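Local coordinates for citrate lyase, subunit 1 (Methanosaeta concilii, PDB 6HXI), which probably forms part of an ATP citrate lyase, which uses ATP and coenzyme A to cleave citrate into acetyl-CoA and oxaloacetate, at residues 125-134 with 147-155; 266-276 with 317-328. All coordinates share one frame; numbering follows the deposited sequence.

Contact 1: 125-134 with 147-155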
loop_
_atom_site.group_PDB
_atom_site.type_symbol
_atom_site.label_atom_id
_atom_site.label_comp_id
_atom_site.label_asym_id
_atom_site.label_seq_id
_atom_site.Cartn_x
_atom_site.Cartn_y
_atom_site.Cartn_z
ATOM N N ASP C 125 -9.469 -8.231 66.881
ATOM C CA ASP C 125 -10.736 -8.970 66.925
ATOM C C ASP C 125 -11.573 -8.555 65.708
ATOM O O ASP C 125 -11.086 -7.745 64.930
ATOM C CB ASP C 125 -11.476 -8.816 68.278
ATOM C CG ASP C 125 -12.043 -7.446 68.655
ATOM O OD1 ASP C 125 -12.065 -6.539 67.785
ATOM O OD2 ASP C 125 -12.472 -7.286 69.817
ATOM N N TYR C 126 -12.805 -9.080 65.527
ATOM C CA TYR C 126 -13.606 -8.736 64.338
ATOM C C TYR C 126 -14.033 -7.255 64.241
ATOM O O TYR C 126 -14.408 -6.811 63.160
ATOM C CB TYR C 126 -14.850 -9.651 64.198
ATOM C CG TYR C 126 -14.570 -11.139 64.131
ATOM C CD1 TYR C 126 -13.899 -11.697 63.043
ATOM C CD2 TYR C 126 -15.071 -12.004 65.097
ATOM C CE1 TYR C 126 -13.646 -13.069 62.972
ATOM C CE2 TYR C 126 -14.839 -13.380 65.029
ATOM C CZ TYR C 126 -14.135 -13.909 63.959
ATOM O OH TYR C 126 -13.912 -15.257 63.880
ATOM N N GLU C 127 -13.980 -6.500 65.348
ATOM C CA GLU C 127 -14.445 -5.104 65.382
ATOM C C GLU C 127 -13.314 -4.065 65.373
ATOM O O GLU C 127 -13.557 -2.882 65.121
ATOM C CB GLU C 127 -15.394 -4.875 66.579
ATOM C CG GLU C 127 -16.577 -5.835 66.640
ATOM C CD GLU C 127 -17.271 -6.003 67.985
ATOM O OE1 GLU C 127 -18.317 -6.690 68.017
ATOM O OE2 GLU C 127 -16.749 -5.505 69.011
ATOM N N GLY C 128 -12.095 -4.518 65.629
ATOM C CA GLY C 128 -10.913 -3.671 65.631
ATOM C C GLY C 128 -9.725 -4.312 66.302
ATOM O O GLY C 128 -9.541 -5.527 66.223
ATOM N N ASP C 129 -8.906 -3.484 66.958
ATOM C CA ASP C 129 -7.696 -3.896 67.678
ATOM C C ASP C 129 -7.880 -3.701 69.170
ATOM O O ASP C 129 -8.554 -2.760 69.594
ATOM C CB ASP C 129 -6.477 -3.101 67.184
ATOM C CG ASP C 129 -6.392 -3.005 65.665
ATOM O OD1 ASP C 129 -6.593 -4.042 64.992
ATOM O OD2 ASP C 129 -6.138 -1.891 65.153
ATOM N N ASN C 130 -7.309 -4.602 69.970
ATOM C CA ASN C 130 -7.386 -4.509 71.421
ATOM C C ASN C 130 -5.993 -4.317 72.003
ATOM O O ASN C 130 -5.087 -5.078 71.676
ATOM C CB ASN C 130 -8.060 -5.743 72.012
ATOM C CG ASN C 130 -9.481 -5.925 71.555
ATOM O OD1 ASN C 130 -10.336 -5.064 71.761
ATOM N ND2 ASN C 130 -9.758 -7.054 70.908
ATOM N N ILE C 131 -5.822 -3.272 72.825
ATOM C CA ILE C 131 -4.576 -2.965 73.531
ATOM C C ILE C 131 -4.746 -3.445 74.977
ATOM O O ILE C 131 -5.743 -3.124 75.613
ATOM C CB ILE C 131 -4.207 -1.451 73.450
ATOM C CG1 ILE C 131 -4.159 -0.968 71.966
ATOM C CG2 ILE C 131 -2.881 -1.155 74.206
ATOM C CD1 ILE C 131 -4.107 0.525 71.761
ATOM N N PHE C 132 -3.795 -4.227 75.475
ATOM C CA PHE C 132 -3.806 -4.771 76.836
ATOM C C PHE C 132 -2.659 -4.157 77.616
ATOM O O PHE C 132 -1.551 -4.053 77.085
ATOM C CB PHE C 132 -3.719 -6.312 76.818
ATOM C CG PHE C 132 -4.802 -6.965 75.991
ATOM C CD1 PHE C 132 -6.069 -7.181 76.518
ATOM C CD2 PHE C 132 -4.568 -7.331 74.673
ATOM C CE1 PHE C 132 -7.083 -7.759 75.740
ATOM C CE2 PHE C 132 -5.583 -7.903 73.896
ATOM C CZ PHE C 132 -6.830 -8.121 74.438
ATOM N N PHE C 133 -2.936 -3.686 78.843
ATOM C CA PHE C 133 -1.928 -3.067 79.686
ATOM C C PHE C 133 -2.071 -3.509 81.135
ATOM O O PHE C 133 -3.190 -3.602 81.654
ATOM C CB PHE C 133 -1.958 -1.521 79.573
ATOM C CG PHE C 133 -0.972 -0.800 80.472
ATOM C CD1 PHE C 133 0.353 -0.633 80.090
ATOM C CD2 PHE C 133 -1.367 -0.303 81.711
ATOM C CE1 PHE C 133 1.272 -0.009 80.933
ATOM C CE2 PHE C 133 -0.443 0.321 82.563
ATOM C CZ PHE C 133 0.866 0.484 82.157
ATOM N N SER C 134 -0.929 -3.732 81.797
ATOM C CA SER C 134 -0.857 -4.064 83.220
ATOM C C SER C 134 0.430 -3.509 83.835
ATOM O O SER C 134 1.383 -3.201 83.106
ATOM C CB SER C 134 -0.967 -5.570 83.443
ATOM O OG SER C 134 -1.183 -5.852 84.818
ATOM N N LYS C 147 -6.821 -7.312 86.711
ATOM C CA LYS C 147 -5.381 -7.034 86.803
ATOM C C LYS C 147 -4.844 -6.367 85.512
ATOM O O LYS C 147 -3.902 -5.570 85.565
ATOM C CB LYS C 147 -4.619 -8.337 87.090
ATOM C CG LYS C 147 -3.302 -8.168 87.836
ATOM C CD LYS C 147 -2.640 -9.529 88.032
ATOM C CE LYS C 147 -1.266 -9.450 88.644
ATOM N NZ LYS C 147 -0.681 -10.803 88.845
ATOM N N VAL C 148 -5.453 -6.712 84.360
ATOM C CA VAL C 148 -5.098 -6.209 83.034
ATOM C C VAL C 148 -6.254 -5.356 82.500
ATOM O O VAL C 148 -7.396 -5.815 82.486
ATOM C CB VAL C 148 -4.725 -7.372 82.049
ATOM C CG1 VAL C 148 -4.445 -6.860 80.637
ATOM C CG2 VAL C 148 -3.534 -8.178 82.557
ATOM N N ILE C 149 -5.946 -4.131 82.041
ATOM C CA ILE C 149 -6.935 -3.239 81.428
ATOM C C ILE C 149 -6.920 -3.426 79.918
ATOM O O ILE C 149 -5.849 -3.606 79.332
ATOM C CB ILE C 149 -6.846 -1.743 81.874
ATOM C CG1 ILE C 149 -5.495 -1.076 81.505
ATOM C CG2 ILE C 149 -7.164 -1.584 83.361
ATOM C CD1 ILE C 149 -5.536 -0.290 80.204
ATOM N N SER C 150 -8.101 -3.385 79.295
ATOM C CA SER C 150 -8.266 -3.559 77.854
ATOM C C SER C 150 -8.818 -2.286 77.218
ATOM O O SER C 150 -9.775 -1.714 77.742
ATOM C CB SER C 150 -9.192 -4.738 77.579
ATOM O OG SER C 150 -9.367 -4.949 76.184
ATOM N N ILE C 151 -8.213 -1.848 76.089
ATOM C CA ILE C 151 -8.604 -0.658 75.304
ATOM C C ILE C 151 -8.913 -1.108 73.887
ATOM O O ILE C 151 -7.997 -1.540 73.186
ATOM C CB ILE C 151 -7.501 0.455 75.314
ATOM C CG1 ILE C 151 -7.106 0.871 76.767
ATOM C CG2 ILE C 151 -7.919 1.671 74.461
ATOM C CD1 ILE C 151 -5.739 1.571 76.913
ATOM N N HIS C 152 -10.180 -0.995 73.461
ATOM C CA HIS C 152 -10.574 -1.373 72.114
ATOM C C HIS C 152 -10.476 -0.179 71.161
ATOM O O HIS C 152 -11.016 0.880 71.451
ATOM C CB HIS C 152 -11.983 -1.990 72.088
ATOM C CG HIS C 152 -12.422 -2.380 70.706
ATOM N ND1 HIS C 152 -11.914 -3.507 70.073
ATOM C CD2 HIS C 152 -13.250 -1.736 69.848
ATOM C CE1 HIS C 152 -12.471 -3.529 68.874
ATOM N NE2 HIS C 152 -13.271 -2.479 68.686
ATOM N N VAL C 153 -9.801 -0.372 70.014
ATOM C CA VAL C 153 -9.620 0.630 68.961
ATOM C C VAL C 153 -10.451 0.174 67.770
ATOM O O VAL C 153 -10.153 -0.859 67.171
ATOM C CB VAL C 153 -8.122 0.844 68.584
ATOM C CG1 VAL C 153 -7.947 2.052 67.668
ATOM C CG2 VAL C 153 -7.252 0.997 69.829
ATOM N N ASP C 154 -11.536 0.902 67.469
ATOM C CA ASP C 154 -12.440 0.580 66.365
ATOM C C ASP C 154 -11.688 0.707 65.035
ATOM O O ASP C 154 -10.836 1.592 64.886
ATOM C CB ASP C 154 -13.685 1.484 66.404
ATOM C CG ASP C 154 -14.701 1.198 65.317
ATOM O OD1 ASP C 154 -15.510 0.265 65.493
ATOM O OD2 ASP C 154 -14.687 1.911 64.287
ATOM N N SER C 155 -11.985 -0.214 64.099
ATOM C CA SER C 155 -11.373 -0.306 62.774
ATOM C C SER C 155 -11.462 0.986 61.968
ATOM O O SER C 155 -10.485 1.383 61.330
ATOM C CB SER C 155 -11.966 -1.465 61.975
ATOM O OG SER C 155 -11.443 -2.708 62.410
HETATM O O HOH W 1 -8.574 -0.644 64.583
#

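Contact 2: 266-276 with 317-328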
loop_
_atom_site.group_PDB
_atom_site.type_symbol
_atom_site.label_atom_id
_atom_site.label_comp_id
_atom_site.label_asym_id
_atom_site.label_seq_id
_atom_site.Cartn_x
_atom_site.Cartn_y
_atom_site.Cartn_z
ATOM N N ILE C 266 6.152 -30.186 54.784
ATOM C CA ILE C 266 6.590 -31.564 55.018
ATOM C C ILE C 266 6.415 -31.853 56.505
ATOM O O ILE C 266 6.898 -31.089 57.354
ATOM C CB ILE C 266 8.032 -31.859 54.510
ATOM C CG1 ILE C 266 8.221 -31.369 53.062
ATOM C CG2 ILE C 266 8.360 -33.364 54.642
ATOM C CD1 ILE C 266 9.676 -31.117 52.671
ATOM N N LEU C 267 5.684 -32.934 56.814
ATOM C CA LEU C 267 5.411 -33.360 58.185
ATOM C C LEU C 267 6.377 -34.475 58.583
ATOM O O LEU C 267 6.867 -34.493 59.715
ATOM C CB LEU C 267 3.960 -33.860 58.335
ATOM C CG LEU C 267 2.813 -32.958 57.862
ATOM C CD1 LEU C 267 1.492 -33.711 57.850
ATOM C CD2 LEU C 267 2.673 -31.730 58.729
ATOM N N ASN C 268 6.633 -35.416 57.654
ATOM C CA ASN C 268 7.497 -36.575 57.874
ATOM C C ASN C 268 8.106 -37.015 56.521
ATOM O O ASN C 268 7.395 -37.628 55.726
ATOM C CB ASN C 268 6.660 -37.706 58.495
ATOM C CG ASN C 268 7.389 -38.992 58.840
ATOM O OD1 ASN C 268 8.532 -39.249 58.434
ATOM N ND2 ASN C 268 6.705 -39.857 59.570
ATOM N N PRO C 269 9.413 -36.743 56.247
ATOM C CA PRO C 269 10.010 -37.189 54.961
ATOM C C PRO C 269 9.932 -38.707 54.712
ATOM O O PRO C 269 9.775 -39.127 53.559
ATOM C CB PRO C 269 11.474 -36.725 55.051
ATOM C CG PRO C 269 11.517 -35.736 56.149
ATOM C CD PRO C 269 10.404 -36.048 57.095
ATOM N N GLU C 270 10.013 -39.524 55.793
ATOM C CA GLU C 270 9.954 -40.987 55.723
ATOM C C GLU C 270 8.516 -41.567 55.745
ATOM O O GLU C 270 8.346 -42.785 55.879
ATOM C CB GLU C 270 10.831 -41.638 56.824
ATOM C CG GLU C 270 12.277 -41.159 56.876
ATOM C CD GLU C 270 13.008 -41.110 55.549
ATOM O OE1 GLU C 270 13.093 -42.162 54.874
ATOM O OE2 GLU C 270 13.493 -40.014 55.186
ATOM N N GLY C 271 7.508 -40.710 55.585
ATOM C CA GLY C 271 6.107 -41.122 55.550
ATOM C C GLY C 271 5.725 -41.758 54.227
ATOM O O GLY C 271 6.211 -41.331 53.172
ATOM N N ARG C 272 4.863 -42.789 54.265
ATOM C CA ARG C 272 4.430 -43.490 53.055
ATOM C C ARG C 272 3.119 -42.915 52.450
ATOM O O ARG C 272 2.758 -43.313 51.340
ATOM C CB ARG C 272 4.362 -45.026 53.252
ATOM C CG ARG C 272 3.355 -45.547 54.291
ATOM C CD ARG C 272 3.331 -47.076 54.380
ATOM N NE ARG C 272 2.991 -47.702 53.098
ATOM C CZ ARG C 272 1.752 -47.942 52.678
ATOM N NH1 ARG C 272 0.712 -47.643 53.447
ATOM N NH2 ARG C 272 1.543 -48.485 51.487
ATOM N N VAL C 273 2.438 -41.961 53.140
ATOM C CA VAL C 273 1.216 -41.345 52.589
ATOM C C VAL C 273 1.481 -39.906 52.102
ATOM O O VAL C 273 1.722 -38.989 52.904
ATOM C CB VAL C 273 -0.049 -41.415 53.488
ATOM C CG1 VAL C 273 -1.298 -40.955 52.719
ATOM C CG2 VAL C 273 -0.248 -42.803 54.067
ATOM N N TRP C 274 1.432 -39.715 50.793
ATOM C CA TRP C 274 1.622 -38.380 50.247
ATOM C C TRP C 274 0.318 -37.879 49.647
ATOM O O TRP C 274 -0.526 -38.669 49.184
ATOM C CB TRP C 274 2.781 -38.325 49.250
ATOM C CG TRP C 274 4.123 -38.529 49.883
ATOM C CD1 TRP C 274 4.666 -39.712 50.295
ATOM C CD2 TRP C 274 5.097 -37.518 50.168
ATOM N NE1 TRP C 274 5.921 -39.500 50.816
ATOM C CE2 TRP C 274 6.215 -38.163 50.743
ATOM C CE3 TRP C 274 5.128 -36.122 50.014
ATOM C CZ2 TRP C 274 7.345 -37.461 51.166
ATOM C CZ3 TRP C 274 6.264 -35.432 50.405
ATOM C CH2 TRP C 274 7.349 -36.097 50.977
ATOM N N THR C 275 0.127 -36.568 49.711
ATOM C CA THR C 275 -1.096 -35.979 49.213
ATOM C C THR C 275 -0.864 -34.789 48.295
ATOM O O THR C 275 0.034 -33.963 48.522
ATOM C CB THR C 275 -2.019 -35.574 50.381
ATOM O OG1 THR C 275 -1.337 -34.662 51.254
ATOM C CG2 THR C 275 -2.583 -36.773 51.147
ATOM N N MET C 276 -1.710 -34.685 47.274
ATOM C CA MET C 276 -1.730 -33.552 46.369
ATOM C C MET C 276 -3.193 -33.222 46.161
ATOM O O MET C 276 -3.813 -33.615 45.169
ATOM C CB MET C 276 -0.965 -33.808 45.074
ATOM C CG MET C 276 -0.865 -32.565 44.226
ATOM S SD MET C 276 0.390 -32.661 42.947
ATOM C CE MET C 276 -0.031 -34.248 42.183
ATOM N N TYR C 317 5.176 -28.125 41.090
ATOM C CA TYR C 317 4.635 -28.587 42.357
ATOM C C TYR C 317 4.675 -30.118 42.419
ATOM O O TYR C 317 5.144 -30.668 43.415
ATOM C CB TYR C 317 3.196 -28.081 42.517
ATOM C CG TYR C 317 2.596 -28.332 43.883
ATOM C CD1 TYR C 317 2.758 -27.413 44.919
ATOM C CD2 TYR C 317 1.838 -29.471 44.133
ATOM C CE1 TYR C 317 2.190 -27.632 46.174
ATOM C CE2 TYR C 317 1.257 -29.694 45.380
ATOM C CZ TYR C 317 1.450 -28.782 46.404
ATOM O OH TYR C 317 0.887 -29.018 47.636
ATOM N N THR C 318 4.170 -30.798 41.367
ATOM C CA THR C 318 4.118 -32.259 41.270
ATOM C C THR C 318 5.532 -32.835 41.244
ATOM O O THR C 318 5.762 -33.877 41.854
ATOM C CB THR C 318 3.240 -32.728 40.073
ATOM O OG1 THR C 318 1.978 -32.064 40.097
ATOM C CG2 THR C 318 2.993 -34.243 40.071
ATOM N N CYS C 319 6.475 -32.145 40.564
ATOM C CA CYS C 319 7.890 -32.535 40.477
ATOM C C CYS C 319 8.519 -32.516 41.866
ATOM O O CYS C 319 9.308 -33.404 42.185
ATOM C CB CYS C 319 8.653 -31.616 39.523
ATOM S SG CYS C 319 8.478 -32.047 37.772
ATOM N N THR C 320 8.156 -31.503 42.688
ATOM C CA THR C 320 8.638 -31.336 44.062
ATOM C C THR C 320 8.168 -32.487 44.959
ATOM O O THR C 320 8.991 -33.063 45.671
ATOM C CB THR C 320 8.238 -29.962 44.620
ATOM O OG1 THR C 320 8.592 -28.962 43.678
ATOM C CG2 THR C 320 8.908 -29.650 45.949
ATOM N N ILE C 321 6.848 -32.806 44.925
ATOM C CA ILE C 321 6.244 -33.894 45.708
ATOM C C ILE C 321 6.867 -35.227 45.301
ATOM O O ILE C 321 7.303 -35.976 46.179
ATOM C CB ILE C 321 4.683 -33.895 45.640
ATOM C CG1 ILE C 321 4.104 -32.698 46.444
ATOM C CG2 ILE C 321 4.087 -35.252 46.119
ATOM C CD1 ILE C 321 2.631 -32.491 46.335
ATOM N N LEU C 322 6.965 -35.485 43.972
ATOM C CA LEU C 322 7.555 -36.711 43.432
ATOM C C LEU C 322 8.996 -36.869 43.851
ATOM O O LEU C 322 9.367 -37.948 44.293
ATOM C CB LEU C 322 7.416 -36.812 41.908
ATOM C CG LEU C 322 6.002 -37.023 41.389
ATOM C CD1 LEU C 322 5.930 -36.741 39.944
ATOM C CD2 LEU C 322 5.491 -38.415 41.691
ATOM N N ASP C 323 9.785 -35.782 43.783
ATOM C CA ASP C 323 11.193 -35.776 44.189
ATOM C C ASP C 323 11.354 -36.303 45.603
ATOM O O ASP C 323 12.057 -37.287 45.796
ATOM C CB ASP C 323 11.816 -34.364 44.072
ATOM C CG ASP C 323 13.280 -34.282 44.478
ATOM O OD1 ASP C 323 14.008 -35.287 44.298
ATOM O OD2 ASP C 323 13.701 -33.215 44.967
ATOM N N LEU C 324 10.671 -35.667 46.572
ATOM C CA LEU C 324 10.695 -35.985 48.003
ATOM C C LEU C 324 10.226 -37.407 48.336
ATOM O O LEU C 324 10.710 -38.002 49.299
ATOM C CB LEU C 324 9.850 -34.965 48.775
ATOM C CG LEU C 324 10.396 -33.542 48.868
ATOM C CD1 LEU C 324 9.260 -32.547 49.077
ATOM C CD2 LEU C 324 11.432 -33.426 49.974
ATOM N N MET C 325 9.280 -37.927 47.545
ATOM C CA MET C 325 8.659 -39.247 47.643
ATOM C C MET C 325 9.555 -40.390 47.093
ATOM O O MET C 325 9.319 -41.557 47.415
ATOM C CB MET C 325 7.364 -39.197 46.828
ATOM C CG MET C 325 6.337 -40.188 47.239
ATOM S SD MET C 325 4.772 -39.884 46.388
ATOM C CE MET C 325 3.822 -41.233 47.062
ATOM N N THR C 326 10.542 -40.060 46.241
ATOM C CA THR C 326 11.399 -41.034 45.555
ATOM C C THR C 326 12.857 -41.061 46.071
ATOM O O THR C 326 13.716 -41.728 45.480
ATOM C CB THR C 326 11.330 -40.813 44.041
ATOM O OG1 THR C 326 11.786 -39.496 43.730
ATOM C CG2 THR C 326 9.927 -41.059 43.464
ATOM N N ARG C 327 13.123 -40.359 47.183
ATOM C CA ARG C 327 14.437 -40.310 47.804
ATOM C C ARG C 327 14.712 -41.618 48.552
ATOM O O ARG C 327 15.743 -42.248 48.318
ATOM C CB ARG C 327 14.549 -39.088 48.723
ATOM C CG ARG C 327 14.679 -37.796 47.927
ATOM C CD ARG C 327 14.428 -36.555 48.753
ATOM N NE ARG C 327 14.492 -35.354 47.920
ATOM C CZ ARG C 327 14.812 -34.141 48.361
ATOM N NH1 ARG C 327 15.117 -33.947 49.639
ATOM N NH2 ARG C 327 14.840 -33.113 47.522
ATOM N N SER C 328 13.756 -42.051 49.394
ATOM C CA SER C 328 13.834 -43.275 50.189
ATOM C C SER C 328 12.940 -44.381 49.620
ATOM O O SER C 328 11.839 -44.105 49.140
ATOM C CB SER C 328 13.431 -42.981 51.629
ATOM O OG SER C 328 13.664 -44.083 52.494
#

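Contact 1: 125-134 with 147-155
His152 reaches across the strand pair to Asn130, its ND1 donating to Asn130 OD1 at 2.8 Å. The acceptor lies in the imidazole plane, but the ring nitrogen sits 40° above the amide's carbonyl plane, so the bond bypasses the carbonyl lone pairs; amide and ring planes are 44° apart. Having CG anti to the backbone N (chi1 179°) brings the edge of the imidazole up to the backbone of Glu127 and Gly128, where Asp125 OD1 lies 3.2 Å from His152 CE1. Beside it, Glu127 O accepts from Ser155 N at 3.3 Å, on a lone pair in the carbonyl plane.

A second shell sets this cluster. Asn130 spends its other amide end on Asp125, ND2 to OD2 at 2.9 Å and nearly straight, although it meets the carboxylate from well above its plane. Asp125 OD1 accepts from Glu127 N, making an Asx turn at the bend between strands 118-125 and 128-134.

Beyond it the strands run antiparallel, with hydrogen-bonded pairs Asp129-Val153, Ile131-Ile151 and Phe133-Ile149. These three pairs put their side chains on the face that helix 173-192 covers: Ile131 CD1 meets Val153 CG2 at 3.7 Å, and Phe133 CB packs on Ile149 CD1. Asp129 is held here by Ser124 and Trp187, and a water lies within hydrogen-bonding distance of both Asp129 OD2 and Val153 O. At the far end Ser134 OG donates to Lys147 O at 2.8 Å.

Strand 149-154 is an edge strand of the antiparallel sheet within this chain, in the ATP-grasp region. With ND1 bearing the proton given to Asn130, the amide's orientation is fixed from both ends, and the nearby Asp125 carboxylate would probably polarise the imidazole.

Contact 2: 266-276 with 317-328
Met325 lies over one face of the Trp274 indole. Its CG sits 3.7 Å from the centroid of the five-membered ring and 17° off the normal, a CH-pi contact, while SD approaches obliquely as a Met-aromatic partner. The methionine chain runs alongside the indole, pointing the opposite way. Leu324 instead comes in roughly perpendicular, bringing CB to 3.5 Å from Trp274 CH2, and its branched end meets Ile266 CD1 tip to tip. A weak hydrogen bond from Trp274 NE1 to Gly271 O ties the indole to its own turn. Replacing Trp274 with an alanine would probably open a gap beside Met325 and Leu324 and leave the methionine freer to turn.

Farther along, Met276, with CG anti to the backbone N (chi1 -173°) and chi2 extended, carries SD to the Tyr317 ring edge; a bend at chi3 then turns CE to 3.7 Å from Thr318 CG2. At the other end Ser328 OG donates to Glu270 OE1 at 3.1 Å. The 317-325 part of helix 311-325 runs nearly antiparallel to strand 273-275, an edge strand of the parallel sheet within this chain; Met325 also touches strand 334-338, while helices 246-256 and 348-361 pack against other sides of the helix.

From the N terminus, the chain first builds the ATP-grasp region, where contact 1 closes a short connection, partly unmodelled, between successive strands at one margin of the antiparallel sheet. Helix 173-192 and strands 195-206 and 209-220 follow before the chain enters the citrate-binding region. There contact 2 closes a longer excursion: helix 280-292 and strand 301-306 intervene before helix 311-325 returns to strand 273-275. The contacts run in series, neither nested nor crossed. The centres of contact 1 and contact 2 are about 43 Å apart, on opposite sides of the chain's centre. Contact 1 joins two neighbouring strands of the antiparallel sheet; contact 2 fastens a helix to an edge strand of the parallel sheet.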